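Local coordinates for fiber protein (Raptor siadenovirus a, PDB 5FJL), which forms the trimeric head of the adenovirus fibre, the capsid protein through which the virion probably attaches to receptors on its host cell, at residues L84-K87 with G88-K92. Sequence-based numbering, arbitrary orientation.
Sequences LTFK and GADFK
D90 folds back on K87, three residues earlier, and the two are joined by a reciprocal pair of hydrogen bonds where strand 78-87 runs out into a short 3-10 segment built of two overlapping type I beta turns. The backbone N of D90 donates to K87 O over 2.8 Å, closing the first turn, well above the carbonyl plane and with a C=O...N angle of 127°. In return K87 N donates to D90 OD2, also at 2.8 Å and fairly straight at 159°, approaching from above the carboxylate plane. CG of D90 stands beside its own backbone N and anti to the carbonyl carbon (chi1 -66°), which brings the carboxylate back over the turn, where OD2 meets the last peptide N-H of the strand. The same oxygen lies 3.4 Å from F86 CA, and the F86 ring and the carboxylate have their planes at right angles. OD1, the other oxygen, is bonded to the hydroxyls of S48 and T46, so both ends of the buried carboxylate are engaged and its rotation should be well fixed.

The second turn is closed by F91 N to G88 O at 3.1 Å, with G88 O also lying in the plane of the F91 ring at its edge. From here the phenyl group reaches back toward the end of the strand: CD1 comes within 3.4 Å of K87 O, and CE1 makes a looser apolar contact with F86 CB at 4.3 Å.

In the antiparallel fibre-head fold, strand 78-87 pairs with strand 160-171, where F86 packs on M161 and I163. Both phenylalanines also touch I102 of strand 99-103, so the turn carries the chain from one strand toward the other while its aspartate ties in the loop containing T46 and S48.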
loop_
_atom_site.group_PDB
_atom_site.type_symbol
_atom_site.label_atom_id
_atom_site.label_comp_id
_atom_site.label_asym_id
_atom_site.label_seq_id
_atom_site.Cartn_x
_atom_site.Cartn_y
_atom_site.Cartn_z
ATOM N N LEU A 84 11.310 9.526 -9.457
ATOM C CA LEU A 84 12.630 9.233 -8.990
ATOM C C LEU A 84 13.165 8.083 -9.849
ATOM O O LEU A 84 12.586 6.985 -9.849
ATOM C CB LEU A 84 12.584 8.828 -7.520
ATOM C CG LEU A 84 13.879 8.775 -6.782
ATOM C CD1 LEU A 84 14.530 10.163 -6.763
ATOM C CD2 LEU A 84 13.536 8.324 -5.364
ATOM N N THR A 85 14.265 8.314 -10.558
ATOM C CA THR A 85 14.742 7.388 -11.578
ATOM C C THR A 85 16.032 6.712 -11.156
ATOM O O THR A 85 16.998 7.353 -10.717
ATOM C CB THR A 85 14.945 8.135 -12.905
ATOM O OG1 THR A 85 13.670 8.638 -13.341
ATOM C CG2 THR A 85 15.558 7.257 -13.998
ATOM N N PHE A 86 16.018 5.394 -11.279
ATOM C CA PHE A 86 17.196 4.549 -11.081
ATOM C C PHE A 86 17.586 3.931 -12.412
ATOM O O PHE A 86 16.721 3.589 -13.232
ATOM C CB PHE A 86 16.911 3.432 -10.076
ATOM C CG PHE A 86 16.617 3.937 -8.700
ATOM C CD1 PHE A 86 15.375 4.454 -8.368
ATOM C CD2 PHE A 86 17.614 4.002 -7.747
ATOM C CE1 PHE A 86 15.126 4.980 -7.112
ATOM C CE2 PHE A 86 17.371 4.493 -6.475
ATOM C CZ PHE A 86 16.136 4.988 -6.145
ATOM N N LYS A 87 18.868 3.740 -12.623
ATOM C CA LYS A 87 19.385 3.058 -13.787
ATOM C C LYS A 87 19.546 1.577 -13.500
ATOM O O LYS A 87 19.759 1.194 -12.347
ATOM C CB LYS A 87 20.773 3.622 -14.148
ATOM C CG LYS A 87 20.753 5.091 -14.498
ATOM C CD LYS A 87 22.146 5.565 -14.947
ATOM C CE LYS A 87 22.575 5.008 -16.327
ATOM N NZ LYS A 87 21.797 5.328 -17.593
ATOM N N GLY A 88 19.574 0.740 -14.536
ATOM C CA GLY A 88 19.964 -0.653 -14.326
ATOM C C GLY A 88 21.265 -0.830 -13.546
ATOM O O GLY A 88 21.405 -1.736 -12.717
ATOM N N ALA A 89 22.212 0.071 -13.797
ATOM C CA ALA A 89 23.502 0.075 -13.135
ATOM C C ALA A 89 23.428 0.297 -11.642
ATOM O O ALA A 89 24.424 0.032 -10.954
ATOM C CB ALA A 89 24.403 1.127 -13.752
ATOM N N ASP A 90 22.292 0.788 -11.125
ATOM C CA ASP A 90 22.140 1.014 -9.705
ATOM C C ASP A 90 21.798 -0.258 -8.923
ATOM O O ASP A 90 21.850 -0.265 -7.703
ATOM C CB ASP A 90 21.053 2.051 -9.441
ATOM C CG ASP A 90 21.408 3.421 -9.939
ATOM O OD1 ASP A 90 22.616 3.758 -9.874
ATOM O OD2 ASP A 90 20.507 4.188 -10.357
ATOM N N PHE A 91 21.410 -1.331 -9.631
ATOM C CA PHE A 91 20.975 -2.548 -8.975
ATOM C C PHE A 91 22.153 -3.489 -8.763
ATOM O O PHE A 91 23.156 -3.424 -9.500
ATOM C CB PHE A 91 19.892 -3.222 -9.809
ATOM C CG PHE A 91 18.590 -2.453 -9.845
ATOM C CD1 PHE A 91 18.396 -1.466 -10.803
ATOM C CD2 PHE A 91 17.622 -2.687 -8.898
ATOM C CE1 PHE A 91 17.222 -0.745 -10.833
ATOM C CE2 PHE A 91 16.431 -1.964 -8.912
ATOM C CZ PHE A 91 16.245 -0.983 -9.876
ATOM N N LYS A 92 22.037 -4.376 -7.788
ATOM C CA LYS A 92 23.073 -5.413 -7.599
ATOM C C LYS A 92 23.162 -6.259 -8.857
ATOM O O LYS A 92 24.278 -6.555 -9.361
ATOM C CB LYS A 92 22.778 -6.254 -6.371
ATOM C CG LYS A 92 23.847 -7.313 -6.121
ATOM C CD LYS A 92 23.626 -7.951 -4.764
ATOM C CE LYS A 92 24.583 -9.120 -4.535
ATOM N NZ LYS A 92 25.878 -8.588 -4.036
#